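Local atomic coordinates of transcriptional activator PlcR protein (Bacillus thuringiensis, PDB entry 3U3W), a protein that activates transcription of virulence genes by binding DNA through a helix-turn-helix domain when its tetratricopeptide-like domain holds the quorum-sensing signal peptide PapR. Residues 42-46 / 47-51; 27-31 / 32-36; 4-7 / 8-12; 136-139 / 140-143; 155-158 / 159-163. All blocks are in the same frame, centred on the assembly; numbering follows the deposited sequence. Where two conformers were deposited one is given.

Contact 1 of 5, residues 42-46 / 47-51; sequences VYPSM and DILQG. With nucleotides of chain F.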
# COMPACT_ATOMS: atom_id res chain seq x y z
N VAL A 42 18.31 -18.47 -20.64
CA VAL A 42 18.23 -17.13 -21.16
C VAL A 42 17.55 -16.20 -20.16
O VAL A 42 16.61 -16.60 -19.48
CB VAL A 42 17.46 -17.15 -22.50
CG1 VAL A 42 16.53 -15.96 -22.61
CG2 VAL A 42 18.43 -17.20 -23.67
N TYR A 43 18.05 -14.98 -20.07
CA TYR A 43 17.31 -13.90 -19.44
C TYR A 43 16.48 -13.22 -20.52
O TYR A 43 16.98 -12.93 -21.61
CB TYR A 43 18.27 -12.86 -18.85
CG TYR A 43 18.86 -13.21 -17.50
CD1 TYR A 43 18.43 -14.32 -16.78
CD2 TYR A 43 19.84 -12.40 -16.93
CE1 TYR A 43 18.98 -14.62 -15.54
CE2 TYR A 43 20.38 -12.68 -15.70
CZ TYR A 43 19.96 -13.79 -15.01
OH TYR A 43 20.53 -14.06 -13.77
N PRO A 44 15.20 -12.95 -20.23
CA PRO A 44 14.35 -12.27 -21.21
C PRO A 44 14.54 -10.75 -21.17
O PRO A 44 14.86 -10.20 -20.12
CB PRO A 44 12.94 -12.65 -20.76
CG PRO A 44 13.06 -12.77 -19.27
CD PRO A 44 14.44 -13.34 -19.02
N SER A 45 14.34 -10.10 -22.31
CA SER A 45 14.37 -8.63 -22.38
C SER A 45 13.13 -8.00 -21.75
O SER A 45 12.16 -8.69 -21.43
CB SER A 45 14.50 -8.17 -23.84
OG SER A 45 14.53 -9.26 -24.73
N MET A 46 13.17 -6.68 -21.57
CA MET A 46 12.08 -5.97 -20.90
C MET A 46 10.73 -6.17 -21.60
O MET A 46 9.73 -6.48 -20.95
CB MET A 46 12.42 -4.49 -20.75
CG MET A 46 13.64 -4.24 -19.87
SD MET A 46 14.06 -2.50 -19.75
CE MET A 46 12.73 -1.89 -18.71
N ASP A 47 10.72 -6.01 -22.91
CA ASP A 47 9.52 -6.23 -23.71
C ASP A 47 8.88 -7.58 -23.40
O ASP A 47 7.74 -7.66 -22.95
CB ASP A 47 9.81 -6.08 -25.21
CG ASP A 47 11.16 -6.70 -25.61
OD1 ASP A 47 11.69 -7.55 -24.87
OD2 ASP A 47 11.68 -6.33 -26.69
N ILE A 48 9.64 -8.65 -23.63
CA ILE A 48 9.15 -10.01 -23.38
C ILE A 48 8.73 -10.28 -21.92
O ILE A 48 7.71 -10.94 -21.68
CB ILE A 48 10.17 -11.06 -23.87
CG1 ILE A 48 10.41 -10.87 -25.37
CG2 ILE A 48 9.68 -12.47 -23.57
CD1 ILE A 48 11.34 -11.88 -26.01
N LEU A 49 9.48 -9.76 -20.95
CA LEU A 49 9.14 -9.99 -19.54
C LEU A 49 7.85 -9.28 -19.18
O LEU A 49 6.98 -9.83 -18.51
CB LEU A 49 10.24 -9.49 -18.62
CG LEU A 49 10.03 -9.91 -17.17
CD1 LEU A 49 9.90 -11.44 -17.06
CD2 LEU A 49 11.19 -9.40 -16.32
N GLN A 50 7.77 -8.03 -19.61
CA GLN A 50 6.61 -7.18 -19.42
C GLN A 50 5.35 -7.88 -19.96
O GLN A 50 4.33 -7.97 -19.28
CB GLN A 50 6.88 -5.85 -20.13
CG GLN A 50 5.70 -5.26 -20.87
CD GLN A 50 4.61 -4.87 -19.92
OE1 GLN A 50 4.87 -4.52 -18.77
NE2 GLN A 50 3.37 -4.94 -20.39
N GLY A 51 5.45 -8.41 -21.17
CA GLY A 51 4.40 -9.20 -21.77
C GLY A 51 4.03 -10.43 -20.96
O GLY A 51 2.85 -10.65 -20.66
P DT F 11 21.22 -14.29 -22.39
OP1 DT F 11 20.42 -13.99 -21.19
OP2 DT F 11 21.60 -15.69 -22.69
O5' DT F 11 20.47 -13.74 -23.70
C5' DT F 11 19.62 -12.59 -23.70
C4' DT F 11 18.79 -12.55 -24.98
O4' DT F 11 19.72 -12.66 -26.07
C3' DT F 11 17.83 -13.71 -25.20
O3' DT F 11 16.51 -13.57 -24.59
C2' DT F 11 17.79 -13.90 -26.71
C1' DT F 11 19.08 -13.25 -27.18
N1 DT F 11 20.01 -14.19 -27.83
C2 DT F 11 19.93 -14.29 -29.20
O2 DT F 11 19.14 -13.64 -29.86
N3 DT F 11 20.82 -15.17 -29.75
C4 DT F 11 21.76 -15.94 -29.09
O4 DT F 11 22.51 -16.69 -29.70
C5 DT F 11 21.78 -15.79 -27.65
C7 DT F 11 22.76 -16.59 -26.84
C6 DT F 11 20.92 -14.93 -27.09
P DT F 12 15.42 -12.55 -25.18
OP1 DT F 12 16.04 -11.21 -25.25
OP2 DT F 12 14.16 -12.74 -24.43
O5' DT F 12 15.15 -13.06 -26.67
C5' DT F 12 14.89 -12.10 -27.68
C4' DT F 12 14.76 -12.77 -29.04
O4' DT F 12 15.95 -13.54 -29.33
C3' DT F 12 13.57 -13.72 -29.21
O3' DT F 12 12.71 -13.08 -30.16
C2' DT F 12 14.19 -15.05 -29.68
C1' DT F 12 15.58 -14.62 -30.16
N1 DT F 12 16.67 -15.64 -30.07
C2 DT F 12 17.34 -15.99 -31.21
O2 DT F 12 17.09 -15.52 -32.30
N3 DT F 12 18.34 -16.91 -31.03
C4 DT F 12 18.72 -17.51 -29.85
O4 DT F 12 19.62 -18.34 -29.81
C5 DT F 12 17.97 -17.10 -28.68
C7 DT F 12 18.29 -17.67 -27.33
C6 DT F 12 17.00 -16.19 -28.85
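The first turn of helix 46-56 closes through two i to i+4 bonds, L49 N to S45 O at 2.9 Å and Q50 N to M46 O at 2.8 Å, while 42-45 runs up to it as an extended loop. P44 lies back over that turn: its CG meets L49 CD1 at 4.1 Å, and its CB reaches I48 CG2. L49 continues onto F63 and Y64 and onto M46 of the second subunit, so the proline is part of an apolar layer near the dimer interface. The same loop also grips DNA. Y43 N donates to OP1 of DT11 in chain F at 2.8 Å with a nearly straight N-H, and S45 holds the next phosphate twice, through OG to OP1 of DT12 at 2.5 Å and weakly through its backbone N to OP2. I48, with CG1 beside its backbone N (chi1 -59°), sends CD1 to within 3.3 Å of that OP2. Residue S45 sits at the N-cap but spends its hydroxyl on the phosphate. Such gripping of the DNA phosphates by the loop after the recognition helix and the start of the next helix is characteristic of XRE-type helix-turn-helix domains.

Contact 2 of 5, residues 27-31 / 32-36; sequences NICHQ and SEVSR. With nucleotides of chain F.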
# COMPACT_ATOMS: atom_id res chain seq x y z
N ASN A 27 1.84 -12.98 -29.51
CA ASN A 27 1.98 -11.54 -29.62
C ASN A 27 3.15 -10.99 -28.82
O ASN A 27 3.39 -9.78 -28.79
CB ASN A 27 0.68 -10.83 -29.23
CG ASN A 27 -0.45 -11.11 -30.20
OD1 ASN A 27 -0.48 -10.55 -31.31
ND2 ASN A 27 -1.37 -11.98 -29.81
N ILE A 28 3.87 -11.90 -28.17
CA ILE A 28 5.01 -11.53 -27.35
C ILE A 28 6.32 -12.01 -27.98
O ILE A 28 7.23 -11.22 -28.22
CB ILE A 28 4.87 -12.10 -25.93
CG1 ILE A 28 3.51 -11.71 -25.34
CG2 ILE A 28 5.99 -11.61 -25.05
CD1 ILE A 28 3.30 -12.18 -23.91
N CYS A 29 6.39 -13.30 -28.27
CA CYS A 29 7.62 -13.90 -28.79
C CYS A 29 7.32 -15.29 -29.34
O CYS A 29 6.17 -15.73 -29.33
CB CYS A 29 8.66 -14.03 -27.67
SG CYS A 29 8.07 -15.04 -26.26
N HIS A 30 8.35 -15.98 -29.80
CA HIS A 30 8.22 -17.35 -30.30
C HIS A 30 8.04 -18.33 -29.13
O HIS A 30 8.54 -18.08 -28.03
CB HIS A 30 9.47 -17.72 -31.11
CG HIS A 30 9.25 -18.84 -32.07
ND1 HIS A 30 9.11 -20.15 -31.68
CD2 HIS A 30 9.15 -18.84 -33.42
CE1 HIS A 30 8.93 -20.91 -32.74
NE2 HIS A 30 8.95 -20.14 -33.82
N GLN A 31 7.34 -19.44 -29.36
CA GLN A 31 7.13 -20.39 -28.28
C GLN A 31 8.45 -20.98 -27.78
O GLN A 31 8.60 -21.28 -26.60
CB GLN A 31 6.12 -21.48 -28.66
CG GLN A 31 6.69 -22.63 -29.47
CD GLN A 31 7.31 -23.72 -28.62
OE1 GLN A 31 8.34 -24.28 -28.98
NE2 GLN A 31 6.68 -24.03 -27.50
N SER A 32 9.42 -21.13 -28.69
CA SER A 32 10.72 -21.70 -28.36
C SER A 32 11.53 -20.81 -27.40
O SER A 32 12.36 -21.31 -26.64
CB SER A 32 11.54 -21.97 -29.63
OG SER A 32 11.92 -20.77 -30.27
N GLU A 33 11.29 -19.50 -27.46
CA GLU A 33 11.93 -18.57 -26.53
C GLU A 33 11.33 -18.67 -25.13
O GLU A 33 12.04 -18.53 -24.14
CB GLU A 33 11.82 -17.13 -27.05
CG GLU A 33 12.45 -16.07 -26.15
CD GLU A 33 13.97 -16.15 -26.10
OE1 GLU A 33 14.54 -17.11 -26.68
OE2 GLU A 33 14.59 -15.26 -25.48
N VAL A 34 10.03 -18.91 -25.05
CA VAL A 34 9.40 -19.24 -23.78
C VAL A 34 10.05 -20.51 -23.21
O VAL A 34 10.43 -20.54 -22.04
CB VAL A 34 7.87 -19.44 -23.93
CG1 VAL A 34 7.30 -20.27 -22.77
CG2 VAL A 34 7.18 -18.09 -24.01
N SER A 35 10.20 -21.53 -24.04
CA SER A 35 10.89 -22.75 -23.63
C SER A 35 12.27 -22.44 -23.05
O SER A 35 12.63 -22.93 -21.98
CB SER A 35 11.02 -23.73 -24.80
OG SER A 35 11.65 -24.94 -24.39
N ARG A 36 13.04 -21.62 -23.75
CA ARG A 36 14.39 -21.32 -23.32
C ARG A 36 14.41 -20.45 -22.06
O ARG A 36 15.32 -20.57 -21.24
CB ARG A 36 15.20 -20.67 -24.45
CG ARG A 36 15.59 -21.62 -25.58
CD ARG A 36 16.70 -20.99 -26.41
NE ARG A 36 16.72 -21.46 -27.79
CZ ARG A 36 17.46 -22.47 -28.23
NH1 ARG A 36 18.24 -23.14 -27.38
NH2 ARG A 36 17.42 -22.81 -29.51
P DG F 13 11.34 -13.77 -30.65
OP1 DG F 13 10.32 -12.70 -30.81
OP2 DG F 13 11.04 -14.92 -29.75
O5' DG F 13 11.71 -14.35 -32.09
C5' DG F 13 12.24 -13.51 -33.10
C4' DG F 13 12.46 -14.31 -34.38
O4' DG F 13 13.58 -15.22 -34.23
C3' DG F 13 11.30 -15.17 -34.84
O3' DG F 13 11.24 -15.08 -36.25
C2' DG F 13 11.66 -16.57 -34.37
C1' DG F 13 13.18 -16.56 -34.43
N9 DG F 13 13.84 -17.34 -33.38
C8 DG F 13 13.55 -17.36 -32.03
N7 DG F 13 14.32 -18.14 -31.33
C5 DG F 13 15.19 -18.67 -32.27
C6 DG F 13 16.25 -19.59 -32.10
O6 DG F 13 16.64 -20.12 -31.04
N1 DG F 13 16.88 -19.86 -33.31
C2 DG F 13 16.52 -19.32 -34.53
N2 DG F 13 17.24 -19.71 -35.60
N3 DG F 13 15.53 -18.46 -34.71
C4 DG F 13 14.91 -18.19 -33.53
P DT F 12 15.42 -12.55 -25.18
OP1 DT F 12 16.04 -11.21 -25.25
OP2 DT F 12 14.16 -12.74 -24.43
O5' DT F 12 15.15 -13.06 -26.67
C5' DT F 12 14.89 -12.10 -27.68
C4' DT F 12 14.76 -12.77 -29.04
O4' DT F 12 15.95 -13.54 -29.33
C3' DT F 12 13.57 -13.72 -29.21
O3' DT F 12 12.71 -13.08 -30.16
C2' DT F 12 14.19 -15.05 -29.68
C1' DT F 12 15.58 -14.62 -30.16
N1 DT F 12 16.67 -15.64 -30.07
C2 DT F 12 17.34 -15.99 -31.21
O2 DT F 12 17.09 -15.52 -32.30
N3 DT F 12 18.34 -16.91 -31.03
C4 DT F 12 18.72 -17.51 -29.85
O4 DT F 12 19.62 -18.34 -29.81
C5 DT F 12 17.97 -17.10 -28.68
C7 DT F 12 18.29 -17.67 -27.33
C6 DT F 12 17.00 -16.19 -28.85
P DC F 14 10.03 -15.76 -37.06
OP1 DC F 14 9.65 -14.85 -38.17
OP2 DC F 14 9.00 -16.20 -36.09
O5' DC F 14 10.70 -17.07 -37.70
C5' DC F 14 11.94 -16.95 -38.38
C4' DC F 14 12.40 -18.31 -38.89
O4' DC F 14 13.19 -19.00 -37.88
C3' DC F 14 11.29 -19.27 -39.29
O3' DC F 14 11.75 -20.00 -40.43
C2' DC F 14 11.15 -20.13 -38.04
C1' DC F 14 12.62 -20.28 -37.65
N1 DC F 14 12.86 -20.68 -36.22
C2 DC F 14 14.02 -21.38 -35.85
O2 DC F 14 14.87 -21.69 -36.69
N3 DC F 14 14.19 -21.71 -34.54
C4 DC F 14 13.28 -21.38 -33.63
N4 DC F 14 13.52 -21.74 -32.37
C5 DC F 14 12.09 -20.66 -33.98
C6 DC F 14 11.93 -20.34 -35.27
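H30 does two jobs at once: its ring caps the helix that enters the DNA and turns one face to the C5 edge of a base. ND1 accepts from S32 N at 3.2 Å, almost straight and only 4° from the ring plane. C5 of DC14 of chain F sits 3.2 Å above one ring face, offset toward its rim, with the base steeply inclined to the imidazole rather than stacked on it. CG stands opposite the backbone N (chi1 -158°), which brings ND1 round to the N-H of S32. The backbone O of H30 takes weak bonds from E33 N and V34 N, so the ring nitrogen probably carries much of the cap. H30 N itself donates to OP2 of DG13 at 2.9 Å.

S32 is fixed between the cap and the same cytosine. With its hydroxyl tucked between backbone N and carbonyl carbon (chi1 68°), OG accepts from N4 of DC14 at 2.8 Å. This is the start of the recognition helix, 31-38, of the helix-turn-helix, set in the major groove. One turn further along, R36 extends from CG to NE and puts NH2 3.2 Å from O6 of DG13; the same nitrogen also bonds N7 of a further guanine. Q31 OE1 reads the amino group of an adenine, and S35 OG binds a phosphate.

On the protein side, C29 SG packs on V34 CG2 at 3.9 Å. C29 continues onto I48 of helix 46-56, while V34 leans on Q21 and S25 of helix 21-25, the preceding helix of the motif.

Contact 3 of 5, residues 4-7 / 8-12; sequences EKLG and SEIKK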
# COMPACT_ATOMS: atom_id res chain seq x y z
N GLU A 4 18.18 -20.33 -13.18
CA GLU A 4 17.06 -21.21 -13.49
C GLU A 4 15.85 -20.99 -12.57
O GLU A 4 14.77 -21.54 -12.81
CB GLU A 4 17.48 -22.68 -13.47
CG GLU A 4 16.65 -23.56 -14.40
CD GLU A 4 16.35 -24.93 -13.83
OE1 GLU A 4 16.88 -25.24 -12.74
OE2 GLU A 4 15.58 -25.68 -14.47
N LYS A 5 16.04 -20.18 -11.53
CA LYS A 5 14.95 -19.90 -10.59
C LYS A 5 13.83 -19.09 -11.25
O LYS A 5 12.65 -19.41 -11.08
CB LYS A 5 15.45 -19.16 -9.34
CG LYS A 5 16.53 -19.87 -8.54
CD LYS A 5 16.78 -19.15 -7.22
CE LYS A 5 17.89 -19.80 -6.42
NZ LYS A 5 19.18 -19.78 -7.15
N LEU A 6 14.19 -18.03 -11.99
CA LEU A 6 13.21 -17.27 -12.77
C LEU A 6 12.43 -18.19 -13.70
O LEU A 6 11.20 -18.16 -13.72
CB LEU A 6 13.89 -16.17 -13.59
CG LEU A 6 12.98 -15.36 -14.53
CD1 LEU A 6 11.80 -14.77 -13.78
CD2 LEU A 6 13.74 -14.26 -15.25
N GLY A 7 13.17 -19.00 -14.45
CA GLY A 7 12.58 -19.93 -15.41
C GLY A 7 11.44 -20.77 -14.88
O GLY A 7 10.35 -20.79 -15.46
N SER A 8 11.67 -21.48 -13.77
CA SER A 8 10.65 -22.39 -13.25
C SER A 8 9.51 -21.66 -12.52
O SER A 8 8.43 -22.21 -12.35
CB SER A 8 11.26 -23.47 -12.36
OG SER A 8 12.22 -22.91 -11.48
N GLU A 9 9.78 -20.44 -12.08
CA GLU A 9 8.72 -19.59 -11.55
C GLU A 9 7.75 -19.21 -12.68
O GLU A 9 6.53 -19.21 -12.51
CB GLU A 9 9.32 -18.35 -10.90
CG GLU A 9 8.31 -17.48 -10.16
CD GLU A 9 7.69 -18.18 -8.96
OE1 GLU A 9 8.17 -19.27 -8.59
OE2 GLU A 9 6.72 -17.63 -8.39
N ILE A 10 8.30 -18.90 -13.85
CA ILE A 10 7.46 -18.63 -15.01
C ILE A 10 6.68 -19.87 -15.46
O ILE A 10 5.51 -19.77 -15.81
CB ILE A 10 8.29 -18.03 -16.18
CG1 ILE A 10 8.69 -16.59 -15.85
CG2 ILE A 10 7.52 -18.11 -17.49
CD1 ILE A 10 9.52 -15.92 -16.92
N LYS A 11 7.34 -21.03 -15.45
CA LYS A 11 6.72 -22.29 -15.86
C LYS A 11 5.65 -22.73 -14.86
O LYS A 11 4.58 -23.20 -15.23
CB LYS A 11 7.78 -23.39 -15.98
CG LYS A 11 7.24 -24.81 -16.20
CD LYS A 11 8.40 -25.78 -16.46
CE LYS A 11 7.93 -27.16 -16.89
NZ LYS A 11 7.63 -28.05 -15.74
N LYS A 12 5.97 -22.57 -13.58
CA LYS A 12 5.06 -22.89 -12.50
C LYS A 12 3.76 -22.08 -12.61
O LYS A 12 2.67 -22.63 -12.49
CB LYS A 12 5.76 -22.63 -11.15
CG LYS A 12 4.86 -22.61 -9.91
CD LYS A 12 5.69 -22.82 -8.64
CE LYS A 12 4.94 -22.43 -7.37
NZ LYS A 12 4.94 -20.96 -7.12
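S8 and E4 meet at a single carbonyl. E4 O accepts S8 N and S8 OG, each at 3.2 Å, and the two donors come from opposite faces of the carbonyl plane. The backbone N-H is tilted 26° from that plane and the hydroxyl stands off the other side. To reach it, OG is folded in between the backbone N and the carbonyl carbon of S8 (chi1 45°), the hydroxyl turning back onto the preceding turn of helix.

The next bonds follow in the ordinary i to i+4 pattern: E9 N to K5 O, I10 N to L6 O, and K11 N to G7 O, the last two at 3.0 Å. On the inward side L6 CD1 touches I10 CD1 at 4.0 Å. L6 sends its CG away from its backbone N (chi1 176°) while I10 keeps CG1 beside its own, and the two branches meet at a slant, one turn apart. G7 lies between them in sequence, its bare backbone buried.

This is the opening helix, 4-16, of the helix-turn-helix domain, and the L6-I10 pair belongs to the domain's apolar centre. Both side chains lie on F63 of helix 61-65; L6 also meets P44 and L67, and I10 packs on I37 of the recognition helix. L6 touches M46 of the second subunit as well, which puts this helix at the edge of the dimer contact.

E9 turns outward from the helix. Its OE2 is bonded to H62 NE2, tying helix 4-16 to helix 61-65, while E9 OE1 has K12 NZ at 3.9 Å, a long salt bridge along the exposed side.

Contact 4 of 5, residues 136-139 / 140-143; sequences LELK and KLLN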
# COMPACT_ATOMS: atom_id res chain seq x y z
N LEU A 136 25.83 2.05 17.13
CA LEU A 136 27.03 1.73 16.36
C LEU A 136 26.83 0.54 15.42
O LEU A 136 27.34 0.52 14.31
CB LEU A 136 28.22 1.48 17.29
CG LEU A 136 28.81 2.73 17.96
CD1 LEU A 136 29.77 2.38 19.10
CD2 LEU A 136 29.49 3.63 16.93
N GLU A 137 26.08 -0.46 15.88
CA GLU A 137 25.79 -1.61 15.04
C GLU A 137 24.86 -1.21 13.88
O GLU A 137 25.07 -1.60 12.73
CB GLU A 137 25.18 -2.74 15.85
CG GLU A 137 26.17 -3.42 16.80
CD GLU A 137 27.49 -3.78 16.11
OE1 GLU A 137 27.46 -4.34 14.99
OE2 GLU A 137 28.55 -3.49 16.69
N LEU A 138 23.85 -0.41 14.19
CA LEU A 138 22.96 0.12 13.16
C LEU A 138 23.71 0.94 12.11
O LEU A 138 23.52 0.75 10.92
CB LEU A 138 21.85 0.94 13.80
CG LEU A 138 20.87 0.03 14.52
CD1 LEU A 138 19.77 0.83 15.17
CD2 LEU A 138 20.32 -0.96 13.52
N LYS A 139 24.59 1.83 12.55
CA LYS A 139 25.40 2.62 11.63
C LYS A 139 26.24 1.75 10.70
O LYS A 139 26.52 2.12 9.57
CB LYS A 139 26.27 3.64 12.38
CG LYS A 139 25.49 4.87 12.83
CD LYS A 139 26.34 5.85 13.62
CE LYS A 139 25.63 7.21 13.67
NZ LYS A 139 26.23 8.17 14.63
N LYS A 140 26.62 0.57 11.18
CA LYS A 140 27.45 -0.34 10.40
C LYS A 140 26.65 -0.99 9.28
O LYS A 140 27.16 -1.20 8.19
CB LYS A 140 28.12 -1.38 11.31
CG LYS A 140 29.45 -0.88 11.92
CD LYS A 140 29.95 -1.78 13.08
CE LYS A 140 29.89 -3.27 12.73
NZ LYS A 140 30.38 -4.13 13.85
N LEU A 141 25.39 -1.30 9.56
CA LEU A 141 24.47 -1.75 8.51
C LEU A 141 24.35 -0.67 7.43
O LEU A 141 24.33 -0.99 6.25
CB LEU A 141 23.09 -2.06 9.09
CG LEU A 141 23.02 -3.09 10.22
CD1 LEU A 141 21.56 -3.36 10.66
CD2 LEU A 141 23.71 -4.37 9.82
N LEU A 142 24.27 0.59 7.83
CA LEU A 142 24.22 1.68 6.84
C LEU A 142 25.48 1.71 6.02
O LEU A 142 25.43 1.87 4.80
CB LEU A 142 24.07 3.04 7.51
CG LEU A 142 22.81 3.26 8.33
CD1 LEU A 142 22.71 4.72 8.71
CD2 LEU A 142 21.56 2.81 7.56
N ASN A 143 26.62 1.57 6.69
CA ASN A 143 27.92 1.65 6.02
C ASN A 143 28.11 0.51 5.03
O ASN A 143 29.03 0.54 4.22
CB ASN A 143 29.07 1.72 7.02
CG ASN A 143 28.96 2.90 7.99
OD1 ASN A 143 28.50 3.98 7.62
ND2 ASN A 143 29.39 2.68 9.23
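K140 lies alongside E137 on helix 131-143 of the tetratricopeptide-like C-terminal domain, both side chains pointing the same way, and its NZ forms a salt bridge with E137 OE1 at 3.1 Å. The acid offers the lone pair on the side of its other oxygen, and OE2 adds a weaker bond at 3.4 Å. The lysine reaches it by a bend at chi3 (47°), while E137 folds at chi2; K140 is exposed, while E137 also rests on Y120 of helix 109-125. The K140 backbone N makes two weak bonds, to L136 O and to E137 O.

L141 follows, with N bonded to E137 O at 3.2 Å and its CD1 meeting L138 CD2 at 3.9 Å. These two leucines spread over neighbouring helices: L141 rests on Q116 and W117 of helix 109-125, and L138 on I161 of helix 153-167. L142 then donates N to L138 O and lays its side chain on I157 and E158. Last comes N143, which meets K139, a lysine extended toward Y165 with NZ bonded to the tyrosine hydroxyl; the backbone N of N143 bonds K139 O at 2.9 Å.

Contact 5 of 5, residues 155-158 / 159-163; sequences LYIE and NAIAN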
# COMPACT_ATOMS: atom_id res chain seq x y z
N LEU A 155 16.47 3.93 5.28
CA LEU A 155 15.71 4.98 5.96
C LEU A 155 15.09 4.43 7.23
O LEU A 155 15.07 5.10 8.26
CB LEU A 155 14.67 5.62 5.03
CG LEU A 155 15.29 6.33 3.81
CD1 LEU A 155 14.25 7.03 2.97
CD2 LEU A 155 16.34 7.33 4.25
N TYR A 156 14.61 3.19 7.18
CA TYR A 156 14.04 2.56 8.36
C TYR A 156 15.09 2.41 9.47
O TYR A 156 14.81 2.62 10.66
CB TYR A 156 13.47 1.19 8.01
CG TYR A 156 12.39 1.19 6.96
CD1 TYR A 156 11.62 2.32 6.72
CD2 TYR A 156 12.12 0.04 6.21
CE1 TYR A 156 10.62 2.31 5.75
CE2 TYR A 156 11.14 0.02 5.25
CZ TYR A 156 10.38 1.16 5.02
OH TYR A 156 9.39 1.17 4.06
N ILE A 157 16.31 2.06 9.08
CA ILE A 157 17.43 1.97 10.02
C ILE A 157 17.80 3.36 10.60
O ILE A 157 18.03 3.50 11.81
CB ILE A 157 18.63 1.24 9.35
CG1 ILE A 157 18.25 -0.22 9.06
CG2 ILE A 157 19.88 1.28 10.24
CD1 ILE A 157 19.20 -0.95 8.13
N GLU A 158 17.81 4.38 9.75
CA GLU A 158 18.03 5.74 10.24
C GLU A 158 16.97 6.18 11.23
O GLU A 158 17.26 6.92 12.18
CB GLU A 158 18.14 6.72 9.07
CG GLU A 158 19.47 6.60 8.34
CD GLU A 158 19.46 7.31 7.01
OE1 GLU A 158 20.03 6.77 6.03
OE2 GLU A 158 18.88 8.40 6.93
N ASN A 159 15.73 5.75 11.01
CA ASN A 159 14.65 6.12 11.90
C ASN A 159 14.88 5.49 13.27
O ASN A 159 14.75 6.17 14.28
CB ASN A 159 13.27 5.74 11.33
CG ASN A 159 12.14 5.89 12.35
OD1 ASN A 159 11.63 6.99 12.60
ND2 ASN A 159 11.79 4.80 12.98
N ALA A 160 15.22 4.20 13.30
CA ALA A 160 15.62 3.55 14.57
C ALA A 160 16.77 4.29 15.28
O ALA A 160 16.69 4.61 16.46
CB ALA A 160 15.98 2.07 14.35
N ILE A 161 17.84 4.59 14.54
CA ILE A 161 18.93 5.37 15.09
C ILE A 161 18.44 6.69 15.70
O ILE A 161 18.80 7.04 16.82
CB ILE A 161 20.02 5.64 14.03
CG1 ILE A 161 20.75 4.34 13.67
CG2 ILE A 161 20.99 6.69 14.54
CD1 ILE A 161 21.65 4.43 12.44
N ALA A 162 17.59 7.41 14.97
CA ALA A 162 17.08 8.70 15.46
C ALA A 162 16.21 8.56 16.72
O ALA A 162 16.27 9.41 17.62
CB ALA A 162 16.31 9.41 14.36
N ASN A 163 15.42 7.49 16.79
CA ASN A 163 14.60 7.19 17.97
C ASN A 163 15.46 6.97 19.20
O ASN A 163 15.08 7.33 20.30
CB ASN A 163 13.78 5.91 17.75
CG ASN A 163 12.56 6.12 16.84
OD1 ASN A 163 12.18 7.25 16.54
ND2 ASN A 163 11.94 5.03 16.42
O HOH W 1 12.86 2.24 12.28
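Four i to i+4 bonds run through this stretch of helix 153-167, from L155 O to N159 N, Y156 O to A160 N, I157 O to I161 N and E158 O to A162 N. The third is the straightest at 175°, and its length is 2.9 Å. Y156 O has a second donor: a water gives it a bond of 2.6 Å and accepts from N159 ND2 at 2.9 Å, bridging carbonyl and amide on one face of the helix. N159 gets there by turning CG away from its own backbone N (chi1 170°), and its amide is fixed further by OD1, which takes N201 ND2, while ND2 also bonds the backbone of the bound peptide. On this side too, Y156 meets F194 edge-to-face, and N163 packs on an aromatic side chain of the peptide, as does A160.

I157 and I161 make an apolar side, where I157 CG2 and I161 CD1 approach at 4.2 Å and I157 packs on W117 of helix 109-125. E158 extends to Q184. An asparagine held by a neighbouring helix and gripping the ligand backbone is characteristic of the peptide-binding groove of the RNPP quorum-sensing receptors.

How the contacts relate
Contacts 1, 2 and 3 share the DNA-binding domain, while contacts 4 and 5 lie more than 30 Å away, centre to centre, in the C-terminal domain. Contacts 1 and 2 are both edged by DNA and touch through I48 and C29, but contact 1 takes phosphates where contact 2 also reads bases. Contact 3 stays off the DNA and joins contact 1 through L6 and P44. Contacts 4 and 5 sit on successive helices and pack directly on each other. Contact 5 is largely buried and polar where the peptide binds; contact 4 is partly exposed, with a lysine-glutamate pair toward its surface.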